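Local structure of beta-galactosidase (Geobacillus stearothermophilus, 4OIF) at residues 522-535 with 552-564. The protein probably hydrolyses terminal non-reducing beta-D-galactose residues of beta-D-galactosides, as a zinc-binding, homotrimeric member of glycosyl hydrolase family 42. Sequence-based numbering, arbitrary orientation.
Sequences REMFGMEPIETDTL and LKDYATVIKIHAA
E528 sets its CG between the backbone N and the carbonyl carbon (chi1 55°), and H562 turns its CG anti to the carbonyl carbon (chi1 -62°), which brings the carboxylate of strand 527-534 to the imidazole just past the end of strand 555-561. H562 NE2 donates to E528 OE2 at 3.1 Å, in the ring plane but on the anti side of the carboxylate and tilted out of its plane, the two planes 48° apart. R522 lays its CG and CD against the same ring, and the long aliphatic chain of K560 runs alongside E528. The positive phi after the helix favours glycine at G526, where a CB would clash with A564 N; G526 O accepts from H562 N (2.8 Å) and A564 N (3.0 Å) on opposite faces of the carbonyl. Between P529 and E531 a beta bulge shifts the antiparallel register, I530 CG1 meeting V558 CG1 at 3.8 Å. M527 CE packs on I559 CG2. Replacing E528 by an alanine is likely to leave H562 NE2 without its acceptor and R382 of the second subunit without this salt bridge. E531 and D533 form salt bridges to R386 and R338 of that subunit, D533 also hydrogen-bonding Y575; three carboxylates thus meet three arginines across the interface, consistent with a trimerisation domain.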
loop_
_atom_site.group_PDB
_atom_site.type_symbol
_atom_site.label_atom_id
_atom_site.label_comp_id
_atom_site.label_asym_id
_atom_site.label_seq_id
_atom_site.Cartn_x
_atom_site.Cartn_y
_atom_site.Cartn_z
ATOM N N ARG A 522 -12.800 41.050 -0.712
ATOM C CA ARG A 522 -13.810 41.366 -1.717
ATOM C C ARG A 522 -13.537 42.743 -2.306
ATOM O O ARG A 522 -13.502 42.917 -3.529
ATOM C CB ARG A 522 -15.229 41.316 -1.131
ATOM C CG ARG A 522 -16.301 41.653 -2.182
ATOM C CD ARG A 522 -17.719 41.804 -1.606
ATOM N NE ARG A 522 -17.821 42.921 -0.668
ATOM C CZ ARG A 522 -18.154 42.784 0.613
ATOM N NH1 ARG A 522 -18.427 41.583 1.094
ATOM N NH2 ARG A 522 -18.215 43.842 1.411
ATOM N N GLU A 523 -13.327 43.711 -1.420
ATOM C CA GLU A 523 -13.025 45.075 -1.824
ATOM C C GLU A 523 -11.757 45.136 -2.660
ATOM O O GLU A 523 -11.736 45.749 -3.726
ATOM C CB GLU A 523 -12.882 45.973 -0.595
ATOM C CG GLU A 523 -14.185 46.540 -0.064
ATOM C CD GLU A 523 -14.010 47.217 1.290
ATOM O OE1 GLU A 523 -12.849 47.397 1.725
ATOM O OE2 GLU A 523 -15.032 47.558 1.926
ATOM N N MET A 524 -10.700 44.505 -2.160
ATOM C CA MET A 524 -9.408 44.509 -2.831
ATOM C C MET A 524 -9.512 44.013 -4.264
ATOM O O MET A 524 -9.091 44.697 -5.200
ATOM C CB MET A 524 -8.404 43.650 -2.058
ATOM C CG MET A 524 -7.974 44.244 -0.738
ATOM S SD MET A 524 -7.222 43.025 0.348
ATOM C CE MET A 524 -5.828 42.567 -0.682
ATOM N N PHE A 525 -10.083 42.823 -4.427
ATOM C CA PHE A 525 -10.105 42.147 -5.717
ATOM C C PHE A 525 -11.307 42.547 -6.572
ATOM O O PHE A 525 -11.372 42.209 -7.749
ATOM C CB PHE A 525 -10.089 40.627 -5.508
ATOM C CG PHE A 525 -8.784 40.106 -4.976
ATOM C CD1 PHE A 525 -7.757 39.743 -5.849
ATOM C CD2 PHE A 525 -8.572 39.995 -3.606
ATOM C CE1 PHE A 525 -6.539 39.273 -5.366
ATOM C CE2 PHE A 525 -7.361 39.516 -3.114
ATOM C CZ PHE A 525 -6.339 39.158 -3.997
ATOM N N GLY A 526 -12.263 43.255 -5.978
ATOM C CA GLY A 526 -13.445 43.675 -6.712
ATOM C C GLY A 526 -14.261 42.509 -7.244
ATOM O O GLY A 526 -14.941 42.620 -8.254
ATOM N N MET A 527 -14.183 41.385 -6.549
ATOM C CA MET A 527 -14.942 40.194 -6.892
ATOM C C MET A 527 -15.000 39.284 -5.663
ATOM O O MET A 527 -14.466 39.635 -4.605
ATOM C CB MET A 527 -14.324 39.463 -8.102
ATOM C CG MET A 527 -12.812 39.314 -8.078
ATOM S SD MET A 527 -12.170 38.176 -6.821
ATOM C CE MET A 527 -12.794 36.585 -7.354
ATOM N N GLU A 528 -15.657 38.134 -5.789
ATOM C CA GLU A 528 -15.536 37.093 -4.766
ATOM C C GLU A 528 -15.761 35.712 -5.353
ATOM O O GLU A 528 -16.482 35.553 -6.345
ATOM C CB GLU A 528 -16.507 37.336 -3.614
ATOM C CG GLU A 528 -17.957 37.483 -4.019
ATOM C CD GLU A 528 -18.850 37.814 -2.830
ATOM O OE1 GLU A 528 -18.716 37.159 -1.769
ATOM O OE2 GLU A 528 -19.679 38.739 -2.955
ATOM N N PRO A 529 -15.121 34.701 -4.763
ATOM C CA PRO A 529 -15.383 33.333 -5.224
ATOM C C PRO A 529 -16.673 32.822 -4.595
ATOM O O PRO A 529 -16.905 33.096 -3.416
ATOM C CB PRO A 529 -14.164 32.556 -4.720
ATOM C CG PRO A 529 -13.733 33.302 -3.487
ATOM C CD PRO A 529 -14.113 34.748 -3.686
ATOM N N ILE A 530 -17.515 32.110 -5.331
ATOM C CA ILE A 530 -18.669 31.534 -4.657
ATOM C C ILE A 530 -18.688 30.015 -4.713
ATOM O O ILE A 530 -19.428 29.392 -3.967
ATOM C CB ILE A 530 -19.994 32.083 -5.219
ATOM C CG1 ILE A 530 -20.195 31.668 -6.669
ATOM C CG2 ILE A 530 -20.023 33.599 -5.104
ATOM C CD1 ILE A 530 -21.464 32.251 -7.274
ATOM N N GLU A 531 -17.872 29.421 -5.582
ATOM C CA GLU A 531 -17.836 27.963 -5.700
ATOM C C GLU A 531 -16.516 27.434 -6.214
ATOM O O GLU A 531 -15.981 27.915 -7.214
ATOM C CB GLU A 531 -18.950 27.442 -6.611
ATOM C CG GLU A 531 -19.012 25.909 -6.617
ATOM C CD GLU A 531 -20.149 25.331 -7.433
ATOM O OE1 GLU A 531 -20.923 26.093 -8.042
ATOM O OE2 GLU A 531 -20.265 24.090 -7.466
ATOM N N THR A 532 -16.002 26.425 -5.521
ATOM C CA THR A 532 -14.781 25.756 -5.925
ATOM C C THR A 532 -15.146 24.455 -6.595
ATOM O O THR A 532 -15.684 23.548 -5.963
ATOM C CB THR A 532 -13.844 25.477 -4.736
ATOM O OG1 THR A 532 -13.335 26.716 -4.218
ATOM C CG2 THR A 532 -12.679 24.618 -5.190
ATOM N N ASP A 533 -14.876 24.372 -7.888
ATOM C CA ASP A 533 -15.155 23.157 -8.626
ATOM C C ASP A 533 -13.943 22.233 -8.594
ATOM O O ASP A 533 -12.881 22.588 -9.118
ATOM C CB ASP A 533 -15.527 23.497 -10.063
ATOM C CG ASP A 533 -16.196 22.352 -10.776
ATOM O OD1 ASP A 533 -16.844 21.507 -10.110
ATOM O OD2 ASP A 533 -16.074 22.309 -12.009
ATOM N N THR A 534 -14.093 21.059 -7.981
ATOM C CA THR A 534 -13.007 20.083 -7.926
ATOM C C THR A 534 -13.181 19.016 -9.001
ATOM O O THR A 534 -14.221 18.368 -9.076
ATOM C CB THR A 534 -12.923 19.406 -6.553
ATOM O OG1 THR A 534 -12.593 20.381 -5.553
ATOM C CG2 THR A 534 -11.855 18.321 -6.570
ATOM N N LEU A 535 -12.155 18.821 -9.822
ATOM C CA LEU A 535 -12.283 17.977 -11.009
ATOM C C LEU A 535 -11.582 16.630 -10.892
ATOM O O LEU A 535 -10.614 16.489 -10.155
ATOM C CB LEU A 535 -11.737 18.716 -12.226
ATOM C CG LEU A 535 -12.321 20.116 -12.428
ATOM C CD1 LEU A 535 -11.815 20.705 -13.727
ATOM C CD2 LEU A 535 -13.845 20.054 -12.416
ATOM N N LEU A 552 -7.328 24.143 -18.590
ATOM C CA LEU A 552 -7.557 24.089 -17.155
ATOM C C LEU A 552 -7.633 22.650 -16.677
ATOM O O LEU A 552 -8.253 21.797 -17.330
ATOM C CB LEU A 552 -8.845 24.824 -16.772
ATOM C CG LEU A 552 -9.234 24.871 -15.289
ATOM C CD1 LEU A 552 -10.008 26.153 -15.007
ATOM C CD2 LEU A 552 -10.045 23.655 -14.840
ATOM N N LYS A 553 -7.024 22.408 -15.517
ATOM C CA LYS A 553 -7.128 21.133 -14.810
ATOM C C LYS A 553 -7.353 21.329 -13.306
ATOM O O LYS A 553 -7.018 22.382 -12.755
ATOM C CB LYS A 553 -5.866 20.286 -15.038
ATOM C CG LYS A 553 -5.662 19.904 -16.488
ATOM C CD LYS A 553 -4.633 18.815 -16.665
ATOM C CE LYS A 553 -3.240 19.255 -16.280
ATOM N NZ LYS A 553 -2.274 18.123 -16.466
ATOM N N ASP A 554 -7.937 20.314 -12.669
ATOM C CA ASP A 554 -7.990 20.166 -11.206
ATOM C C ASP A 554 -8.980 21.067 -10.478
ATOM O O ASP A 554 -9.801 20.575 -9.703
ATOM C CB ASP A 554 -6.600 20.382 -10.588
ATOM C CG ASP A 554 -5.575 19.381 -11.087
ATOM O OD1 ASP A 554 -5.972 18.299 -11.576
ATOM O OD2 ASP A 554 -4.365 19.675 -10.977
ATOM N N TYR A 555 -8.886 22.381 -10.690
ATOM C CA TYR A 555 -9.750 23.320 -9.973
ATOM C C TYR A 555 -10.238 24.482 -10.824
ATOM O O TYR A 555 -9.488 25.061 -11.611
ATOM C CB TYR A 555 -9.030 23.875 -8.745
ATOM C CG TYR A 555 -8.647 22.808 -7.755
ATOM C CD1 TYR A 555 -9.597 22.266 -6.899
ATOM C CD2 TYR A 555 -7.346 22.339 -7.674
ATOM C CE1 TYR A 555 -9.270 21.285 -5.993
ATOM C CE2 TYR A 555 -7.007 21.353 -6.766
ATOM C CZ TYR A 555 -7.979 20.829 -5.929
ATOM O OH TYR A 555 -7.667 19.849 -5.024
ATOM N N ALA A 556 -11.509 24.817 -10.643
ATOM C CA ALA A 556 -12.070 26.025 -11.205
ATOM C C ALA A 556 -12.776 26.774 -10.101
ATOM O O ALA A 556 -13.190 26.184 -9.106
ATOM C CB ALA A 556 -13.023 25.708 -12.339
ATOM N N THR A 557 -12.905 28.082 -10.258
ATOM C CA THR A 557 -13.658 28.851 -9.283
ATOM C C THR A 557 -14.765 29.654 -9.948
ATOM O O THR A 557 -14.503 30.438 -10.856
ATOM C CB THR A 557 -12.745 29.813 -8.492
ATOM O OG1 THR A 557 -11.593 29.104 -8.004
ATOM C CG2 THR A 557 -13.510 30.411 -7.323
ATOM N N VAL A 558 -16.003 29.467 -9.506
ATOM C CA VAL A 558 -17.081 30.317 -9.999
ATOM C C VAL A 558 -16.948 31.676 -9.309
ATOM O O VAL A 558 -16.762 31.748 -8.096
ATOM C CB VAL A 558 -18.478 29.701 -9.748
ATOM C CG1 VAL A 558 -19.574 30.647 -10.231
ATOM C CG2 VAL A 558 -18.614 28.356 -10.464
ATOM N N ILE A 559 -17.030 32.754 -10.081
ATOM C CA ILE A 559 -16.733 34.092 -9.566
ATOM C C ILE A 559 -17.860 35.118 -9.749
ATOM O O ILE A 559 -18.447 35.245 -10.823
ATOM C CB ILE A 559 -15.462 34.638 -10.238
ATOM C CG1 ILE A 559 -14.237 33.861 -9.748
ATOM C CG2 ILE A 559 -15.306 36.135 -9.991
ATOM C CD1 ILE A 559 -13.047 33.972 -10.689
ATOM N N LYS A 560 -18.145 35.850 -8.682
ATOM C CA LYS A 560 -19.073 36.975 -8.716
ATOM C C LYS A 560 -18.318 38.308 -8.855
ATOM O O LYS A 560 -17.515 38.665 -7.990
ATOM C CB LYS A 560 -19.922 36.971 -7.443
ATOM C CG LYS A 560 -20.962 38.076 -7.339
ATOM C CD LYS A 560 -21.579 38.058 -5.943
ATOM C CE LYS A 560 -22.921 38.764 -5.874
ATOM N NZ LYS A 560 -23.560 38.499 -4.550
ATOM N N ILE A 561 -18.581 39.042 -9.934
ATOM C CA ILE A 561 -17.876 40.301 -10.214
ATOM C C ILE A 561 -18.493 41.518 -9.537
ATOM O O ILE A 561 -19.709 41.679 -9.512
ATOM C CB ILE A 561 -17.823 40.594 -11.732
ATOM C CG1 ILE A 561 -17.035 39.508 -12.455
ATOM C CG2 ILE A 561 -17.218 41.965 -12.007
ATOM C CD1 ILE A 561 -15.664 39.306 -11.905
ATOM N N HIS A 562 -17.638 42.379 -8.999
ATOM C CA HIS A 562 -18.064 43.675 -8.491
ATOM C C HIS A 562 -17.419 44.800 -9.299
ATOM O O HIS A 562 -17.841 45.081 -10.415
ATOM C CB HIS A 562 -17.720 43.794 -7.008
ATOM C CG HIS A 562 -18.418 42.781 -6.158
ATOM N ND1 HIS A 562 -19.792 42.695 -6.086
ATOM C CD2 HIS A 562 -17.937 41.798 -5.361
ATOM C CE1 HIS A 562 -20.128 41.708 -5.275
ATOM N NE2 HIS A 562 -19.021 41.149 -4.819
ATOM N N ALA A 563 -16.384 45.426 -8.746
ATOM C CA ALA A 563 -15.664 46.485 -9.446
ATOM C C ALA A 563 -14.643 45.959 -10.467
ATOM O O ALA A 563 -14.186 46.701 -11.343
ATOM C CB ALA A 563 -14.972 47.381 -8.440
ATOM N N ALA A 564 -14.298 44.680 -10.366
ATOM C CA ALA A 564 -13.169 44.133 -11.114
ATOM C C ALA A 564 -13.415 44.032 -12.616
ATOM O O ALA A 564 -14.543 43.947 -13.079
ATOM C CB ALA A 564 -12.793 42.766 -10.566
HETATM O O HOH W 1 -11.384 28.756 -5.391
HETATM O O HOH W 2 -8.739 18.097 -8.624
#